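Local structure of cytochrome B5 (Ectothiorhodospira shaposhnikovii, 1CXY) at residues L50-G54 with Q55-E59; P69-S72 with L73-R76. The protein probably carries electrons as a soluble bacterial relative of cytochrome b5, binding a single heme. All coordinates share one frame; numbering follows the deposited sequence. Where two conformers were deposited one is given.

Contact 1: residues L50-G54 with Q55-E59; sequences LVWCG and QESTE
Gln55 N donates to Trp52 O at 3.0 Å with an N-H...O angle of 148°, closing a type II beta turn that runs from Trp52 to Gln55. Gly54 takes the third position with a positive phi of 84°, as is usual at this position of a type II turn. Cys53, at the second position, is tied by its disulfide to Cys24, and the backbones of Gly54 and Gln55 bond to Trp25 and Ala27 of strand 23-28. The turn brings Trp52 against Ser57. CB of Trp52 lies 3.2 Å from Ser57 OG, while Trp52 CE3 passes 3.5 Å from the same oxygen at a slant to the ring. Gln55 CB meets the indole at its edge, 4.1 Å from Trp52 CE3; CG2 of Val51 rests over one face, toward the rim. Ser57 OG is turned beside its own backbone N (chi1 -54°), where it donates to Gln55 O at 2.9 Å, approaching from above the carbonyl plane. With an alanine at Trp52, Ser57 and the neighbouring heme would probably lose the indole surface they pack on. The serine's proton is thus used within the chain, which allows its oxygen to lie against the hydrocarbon of Trp52, a residue of the heme pocket.

Contact 2: residues P69-S72 with L73-R76; sequences PHSS and LAAR. With HEM (protoporphyrin IX containing Fe), chain B.
The heme pocket of this cytochrome is lined here by His70, Ser71 and Ala74, at the point where a loop enters helix 72-80. His70 NE2 binds the iron at 2.1 Å and His42 supplies the other axial ligand, the bis-histidine coordination of the cytochrome b5 family. ND1 of His70 bonds to the carbonyl oxygen of Trp61, whose ring stacks on the imidazole. Ala74 CB packs 3.7 Å from His70 CB and 3.5 Å from the heme methyl CMD. Ser71 is the N-cap of the helix: its OG accepts from Ala74 N at 2.9 Å in a nearly straight bond, 169° at the hydrogen. A chi1 of 71°, which sets that oxygen between the backbone N and the carbonyl carbon, also lets Ser71 OG donate to heme propionate oxygen O2D at 2.6 Å. Heme O1D, the companion oxygen, accepts from Ser71 N at 2.9 Å, so one residue grips both carboxylate oxygens, close to a helix N-terminus that probably helps stabilise their negative charge. One turn on, Arg76 N bonds to Ser72 O, and the bent arginine chain folds back until a face of its guanidinium covers the Ser72 carbonyl, with Arg76 NH1 3.7 Å from Ser72 CB.

Both contacts border one heme, yet they do not touch: their centres lie about 17 Å apart and their nearest atoms about 7 Å. Contact 1 comes first along the chain, in the loop that leads into helix 58-63; contact 2 follows at the entry to helix 72-80, the next helix. Helix 58-63 joins the two, since it starts within contact 1 and carries Trp61, which packs on His70, Ala74 and Ala75 of contact 2. Contact 1 also sits against strand 23-28 of the antiparallel sheet. The two approaches to successive helices therefore help build the pocket, the earlier contributing the indole of Trp52, the later an iron ligand and hydrogen bonds to a propionate.

Contact 1: residues L50-G54 with Q55-E59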
ATOM      1  N   LEU A  50       6.079   4.578   4.449  1.00 24.65           N
ATOM      2  CA  LEU A  50       6.788   3.542   5.182  1.00 24.95           C
ATOM      3  C   LEU A  50       6.156   3.092   6.473  1.00 22.95           C
ATOM      4  O   LEU A  50       6.200   1.882   6.752  1.00 22.04           O
ATOM      5  CB  LEU A  50       8.246   3.963   5.463  1.00 26.66           C
ATOM      6  CG  LEU A  50       8.995   4.423   4.210  1.00 29.12           C
ATOM      7  CD1 LEU A  50      10.409   4.864   4.574  1.00 30.69           C
ATOM      8  CD2 LEU A  50       9.051   3.336   3.140  1.00 30.11           C
ATOM      9  N   VAL A  51       5.437   3.943   7.209  1.00 22.70           N
ATOM     10  CA  VAL A  51       4.783   3.504   8.433  1.00 23.05           C
ATOM     11  C   VAL A  51       3.703   2.466   8.157  1.00 22.61           C
ATOM     12  O   VAL A  51       3.332   1.733   9.065  1.00 24.38           O
ATOM     13  CB  VAL A  51       4.217   4.694   9.257  1.00 25.79           C
ATOM     14  CG1 VAL A  51       4.685   6.037   8.718  1.00 27.35           C
ATOM     15  CG2 VAL A  51       2.727   4.703   9.479  1.00 25.04           C
ATOM     16  N   TRP A  52       3.194   2.384   6.917  1.00 19.53           N
ATOM     17  CA  TRP A  52       2.137   1.434   6.602  1.00 17.46           C
ATOM     18  C   TRP A  52       2.631   0.149   5.949  1.00 15.64           C
ATOM     19  O   TRP A  52       1.789  -0.737   5.730  1.00 16.89           O
ATOM     20  CB  TRP A  52       1.069   2.115   5.695  1.00 15.71           C
ATOM     21  CG  TRP A  52       0.513   3.290   6.467  1.00 15.97           C
ATOM     22  CD1 TRP A  52       0.850   4.606   6.382  1.00 16.87           C
ATOM     23  CD2 TRP A  52      -0.374   3.154   7.577  1.00 16.09           C
ATOM     24  NE1 TRP A  52       0.209   5.311   7.379  1.00 17.33           N
ATOM     25  CE2 TRP A  52      -0.554   4.454   8.119  1.00 17.59           C
ATOM     26  CE3 TRP A  52      -1.045   2.073   8.154  1.00 17.78           C
ATOM     27  CZ2 TRP A  52      -1.386   4.670   9.212  1.00 18.58           C
ATOM     28  CZ3 TRP A  52      -1.873   2.289   9.245  1.00 19.22           C
ATOM     29  CH2 TRP A  52      -2.030   3.597   9.751  1.00 18.86           C
ATOM     30  N   CYS A  53       3.929   0.008   5.707  1.00 17.33           N
ATOM     31  CA  CYS A  53       4.362  -1.289   5.128  1.00 15.51           C
ATOM     32  C   CYS A  53       3.973  -2.394   6.104  1.00 15.79           C
ATOM     33  O   CYS A  53       4.140  -2.310   7.333  1.00 15.83           O
ATOM     34  CB  CYS A  53       5.878  -1.294   4.942  1.00 16.10           C
ATOM     35  SG  CYS A  53       6.434  -0.124   3.697  1.00 15.38           S
ATOM     36  N   GLY A  54       3.408  -3.456   5.549  1.00 14.26           N
ATOM     37  CA  GLY A  54       2.967  -4.643   6.245  1.00 14.92           C
ATOM     38  C   GLY A  54       1.587  -4.534   6.860  1.00 16.13           C
ATOM     39  O   GLY A  54       1.136  -5.473   7.503  1.00 17.34           O
ATOM     40  N   GLN A  55       0.860  -3.415   6.654  1.00 20.00           N
ATOM     41  CA  GLN A  55      -0.396  -3.209   7.326  1.00 20.00           C
ATOM     42  C   GLN A  55      -1.617  -3.090   6.407  1.00 20.00           C
ATOM     43  O   GLN A  55      -1.524  -2.708   5.249  1.00 20.00           O
ATOM     44  CB  GLN A  55      -0.324  -1.916   8.189  1.00 20.00           C
ATOM     45  CG  GLN A  55       0.785  -1.949   9.241  1.00 20.00           C
ATOM     46  CD  GLN A  55       0.263  -2.908  10.311  1.00 20.00           C
ATOM     47  OE1 GLN A  55      -0.922  -2.867  10.645  1.00 20.00           O
ATOM     48  NE2 GLN A  55       1.076  -3.775  10.876  1.00 20.00           N
ATOM     49  N   GLU A  56      -2.770  -3.239   7.059  1.00 16.12           N
ATOM     50  CA  GLU A  56      -4.048  -2.775   6.508  1.00 16.57           C
ATOM     51  C   GLU A  56      -4.006  -1.246   6.628  1.00 17.12           C
ATOM     52  O   GLU A  56      -3.801  -0.692   7.718  1.00 17.50           O
ATOM     53  CB  GLU A  56      -5.187  -3.372   7.328  1.00 17.69           C
ATOM     54  CG  GLU A  56      -6.479  -3.450   6.532  1.00 19.18           C
ATOM     55  CD  GLU A  56      -7.009  -2.085   6.102  1.00 20.78           C
ATOM     56  OE1 GLU A  56      -7.032  -1.152   6.923  1.00 22.29           O
ATOM     57  OE2 GLU A  56      -7.425  -1.983   4.937  1.00 23.88           O
ATOM     58  N   SER A  57      -4.061  -0.573   5.467  1.00 15.83           N
ATOM     59  CA  SER A  57      -3.781   0.846   5.389  1.00 16.14           C
ATOM     60  C   SER A  57      -4.864   1.656   4.678  1.00 15.99           C
ATOM     61  O   SER A  57      -4.563   2.737   4.170  1.00 15.74           O
ATOM     62  CB  SER A  57      -2.467   0.999   4.593  1.00 16.62           C
ATOM     63  OG  SER A  57      -1.427   0.203   5.165  1.00 16.84           O
ATOM     64  N   THR A  58      -6.093   1.153   4.667  1.00 16.22           N
ATOM     65  CA  THR A  58      -7.157   1.865   3.951  1.00 15.99           C
ATOM     66  C   THR A  58      -7.369   3.300   4.394  1.00 15.73           C
ATOM     67  O   THR A  58      -7.477   4.218   3.569  1.00 16.37           O
ATOM     68  CB  THR A  58      -8.457   1.042   4.027  1.00 17.10           C
ATOM     69  OG1 THR A  58      -8.322  -0.235   3.385  1.00 16.78           O
ATOM     70  CG2 THR A  58      -9.609   1.790   3.348  1.00 18.46           C
ATOM     71  N   GLU A  59      -7.426   3.558   5.707  1.00 16.28           N
ATOM     72  CA  GLU A  59      -7.659   4.934   6.163  1.00 16.98           C
ATOM     73  C   GLU A  59      -6.575   5.897   5.719  1.00 16.53           C
ATOM     74  O   GLU A  59      -6.844   7.017   5.267  1.00 16.79           O
ATOM     75  CB  GLU A  59      -7.764   4.940   7.689  1.00 19.06           C
ATOM     76  CG  GLU A  59      -7.951   6.337   8.261  1.00 21.95           C
ATOM     77  CD  GLU A  59      -8.321   6.322   9.730  0.50 23.12           C
ATOM     78  OE1 GLU A  59      -9.518   6.538  10.022  0.50 24.74           O
ATOM     79  OE2 GLU A  59      -7.443   6.095  10.583  0.50 23.97           O
TER

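Contact 2: residues P69-S72 with L73-R76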
ATOM      1  N   PRO A  69      -7.778  13.041  -0.295  1.00 18.36           N
ATOM      2  CA  PRO A  69      -7.715  11.742  -0.939  1.00 18.25           C
ATOM      3  C   PRO A  69      -6.556  11.674  -1.912  1.00 17.99           C
ATOM      4  O   PRO A  69      -5.969  12.653  -2.379  1.00 17.80           O
ATOM      5  CB  PRO A  69      -9.033  11.706  -1.729  1.00 19.16           C
ATOM      6  CG  PRO A  69      -9.249  13.133  -2.101  1.00 19.72           C
ATOM      7  CD  PRO A  69      -8.804  13.931  -0.888  1.00 19.51           C
ATOM      8  N   HIS A  70      -6.206  10.437  -2.287  1.00 17.24           N
ATOM      9  CA  HIS A  70      -5.313  10.254  -3.422  1.00 17.29           C
ATOM     10  C   HIS A  70      -6.115  10.485  -4.714  1.00 18.28           C
ATOM     11  O   HIS A  70      -7.307  10.190  -4.816  1.00 18.73           O
ATOM     12  CB  HIS A  70      -4.673   8.866  -3.482  1.00 16.61           C
ATOM     13  CG  HIS A  70      -3.507   8.776  -2.529  1.00 15.69           C
ATOM     14  ND1 HIS A  70      -3.688   8.365  -1.225  1.00 15.95           N
ATOM     15  CD2 HIS A  70      -2.196   9.047  -2.700  1.00 16.42           C
ATOM     16  CE1 HIS A  70      -2.516   8.379  -0.605  1.00 15.40           C
ATOM     17  NE2 HIS A  70      -1.595   8.770  -1.467  1.00 15.99           N
ATOM     18  N   SER A  71      -5.377  11.037  -5.671  1.00 18.31           N
ATOM     19  CA  SER A  71      -6.031  11.343  -6.953  1.00 19.73           C
ATOM     20  C   SER A  71      -6.377  10.069  -7.714  1.00 19.64           C
ATOM     21  O   SER A  71      -5.934   8.968  -7.389  1.00 19.43           O
ATOM     22  CB  SER A  71      -5.074  12.176  -7.797  1.00 19.73           C
ATOM     23  OG  SER A  71      -3.984  11.397  -8.245  1.00 20.28           O
ATOM     24  N   SER A  72      -7.098  10.283  -8.809  1.00 19.09           N
ATOM     25  CA  SER A  72      -7.435   9.190  -9.731  1.00 20.64           C
ATOM     26  C   SER A  72      -6.148   8.674 -10.353  1.00 19.83           C
ATOM     27  O   SER A  72      -5.954   7.459 -10.529  1.00 18.64           O
ATOM     28  CB  SER A  72      -8.406   9.740 -10.783  1.00 20.95           C
ATOM     29  OG  SER A  72      -9.683   9.941 -10.176  1.00 23.07           O
ATOM     30  N   LEU A  73      -5.220   9.573 -10.685  1.00 19.69           N
ATOM     31  CA  LEU A  73      -3.915   9.183 -11.184  1.00 20.67           C
ATOM     32  C   LEU A  73      -3.240   8.250 -10.173  1.00 20.15           C
ATOM     33  O   LEU A  73      -2.710   7.194 -10.516  1.00 19.82           O
ATOM     34  CB  LEU A  73      -3.035  10.386 -11.495  1.00 23.54           C
ATOM     35  CG  LEU A  73      -1.580  10.171 -11.887  1.00 25.53           C
ATOM     36  CD1 LEU A  73      -1.017  11.431 -12.554  1.00 27.63           C
ATOM     37  CD2 LEU A  73      -0.692   9.883 -10.681  1.00 27.70           C
ATOM     38  N   ALA A  74      -3.207   8.677  -8.905  1.00 18.96           N
ATOM     39  CA  ALA A  74      -2.606   7.834  -7.861  1.00 16.51           C
ATOM     40  C   ALA A  74      -3.301   6.490  -7.736  1.00 16.03           C
ATOM     41  O   ALA A  74      -2.614   5.485  -7.495  1.00 17.18           O
ATOM     42  CB  ALA A  74      -2.620   8.569  -6.522  1.00 17.27           C
ATOM     43  N   ALA A  75      -4.604   6.396  -7.894  1.00 16.29           N
ATOM     44  CA  ALA A  75      -5.350   5.141  -7.799  1.00 16.14           C
ATOM     45  C   ALA A  75      -5.008   4.212  -8.953  1.00 16.76           C
ATOM     46  O   ALA A  75      -4.843   2.999  -8.721  1.00 17.42           O
ATOM     47  CB  ALA A  75      -6.849   5.413  -7.747  1.00 17.53           C
ATOM     48  N   ARG A  76      -4.729   4.765 -10.131  1.00 17.99           N
ATOM     49  CA  ARG A  76      -4.260   3.947 -11.259  1.00 18.37           C
ATOM     50  C   ARG A  76      -2.864   3.417 -10.988  1.00 19.58           C
ATOM     51  O   ARG A  76      -2.552   2.255 -11.289  1.00 18.94           O
ATOM     52  CB  ARG A  76      -4.372   4.746 -12.559  1.00 20.63           C
ATOM     53  CG  ARG A  76      -5.856   4.974 -12.869  1.00 22.81           C
ATOM     54  CD  ARG A  76      -6.038   5.684 -14.199  1.00 24.53           C
ATOM     55  NE  ARG A  76      -5.263   6.885 -14.398  1.00 26.27           N
ATOM     56  CZ  ARG A  76      -5.652   8.153 -14.282  1.00 28.44           C
ATOM     57  NH1 ARG A  76      -6.873   8.502 -13.921  1.00 27.39           N
ATOM     58  NH2 ARG A  76      -4.783   9.130 -14.557  1.00 29.17           N
TER
HETATM   59  CHA HEM B 204       0.854  12.052  -2.439  1.00 18.87           C
HETATM   60  CHB HEM B 204       0.302   9.976   1.894  1.00 18.05           C
HETATM   61  CHC HEM B 204       0.278   5.630  -0.223  1.00 16.35           C
HETATM   62  CHD HEM B 204       0.706   7.704  -4.574  1.00 17.99           C
HETATM   63  C1A HEM B 204       0.818  11.861  -1.078  1.00 19.15           C
HETATM   64  C2A HEM B 204       1.035  12.879  -0.069  1.00 19.48           C
HETATM   65  C3A HEM B 204       0.852  12.299   1.125  1.00 18.11           C
HETATM   66  C4A HEM B 204       0.548  10.893   0.893  1.00 17.79           C
HETATM   67  CMA HEM B 204       0.956  12.923   2.534  1.00 18.18           C
HETATM   68  CAA HEM B 204       1.350  14.369  -0.343  1.00 20.79           C
HETATM   69  CBA HEM B 204       0.213  15.373   0.041  1.00 21.23           C
HETATM   70  CGA HEM B 204      -0.918  15.387  -0.948  1.00 22.38           C
HETATM   71  O1A HEM B 204      -0.696  14.945  -2.103  1.00 24.08           O
HETATM   72  O2A HEM B 204      -2.038  15.854  -0.615  1.00 23.49           O
HETATM   73  C1B HEM B 204       0.200   8.609   1.693  1.00 18.09           C
HETATM   74  C2B HEM B 204      -0.034   7.624   2.718  1.00 16.45           C
HETATM   75  C3B HEM B 204      -0.073   6.425   2.131  1.00 16.50           C
HETATM   76  C4B HEM B 204       0.184   6.626   0.723  1.00 16.40           C
HETATM   77  CMB HEM B 204      -0.263   7.986   4.207  1.00 17.49           C
HETATM   78  CAB HEM B 204      -0.321   5.053   2.793  1.00 17.72           C
HETATM   79  CBB HEM B 204      -1.066   4.099   2.232  1.00 18.94           C
HETATM   80  C1C HEM B 204       0.403   5.813  -1.579  1.00 17.47           C
HETATM   81  C2C HEM B 204       0.441   4.763  -2.572  1.00 16.90           C
HETATM   82  C3C HEM B 204       0.544   5.330  -3.783  1.00 17.56           C
HETATM   83  C4C HEM B 204       0.567   6.776  -3.573  1.00 18.19           C
HETATM   84  CMC HEM B 204       0.345   3.268  -2.201  1.00 17.42           C
HETATM   85  CAC HEM B 204       0.571   4.718  -5.197  1.00 20.57           C
HETATM   86  CBC HEM B 204       1.231   3.627  -5.527  1.00 22.38           C
HETATM   87  C1D HEM B 204       0.759   9.068  -4.360  1.00 19.21           C
HETATM   88  C2D HEM B 204       0.742  10.054  -5.409  1.00 19.94           C
HETATM   89  C3D HEM B 204       0.775  11.252  -4.817  1.00 20.00           C
HETATM   90  C4D HEM B 204       0.807  11.051  -3.391  1.00 19.10           C
HETATM   91  CMD HEM B 204       0.708   9.723  -6.921  1.00 22.01           C
HETATM   92  CAD HEM B 204       0.714  12.659  -5.470  1.00 20.17           C
HETATM   93  CBD HEM B 204      -0.700  13.254  -5.207  1.00 19.18           C
HETATM   94  CGD HEM B 204      -1.842  12.429  -5.739  1.00 19.05           C
HETATM   95  O1D HEM B 204      -2.829  12.155  -5.026  1.00 19.78           O
HETATM   96  O2D HEM B 204      -1.801  12.062  -6.950  1.00 20.66           O
HETATM   97  NA  HEM B 204       0.555  10.649  -0.460  1.00 17.04           N
HETATM   98  NB  HEM B 204       0.325   7.976   0.463  1.00 16.72           N
HETATM   99  NC  HEM B 204       0.511   7.027  -2.226  1.00 16.44           N
HETATM  100  ND  HEM B 204       0.774   9.699  -3.127  1.00 17.57           N
HETATM  101 FE   HEM B 204       0.495   8.831  -1.339  1.00 17.11          FE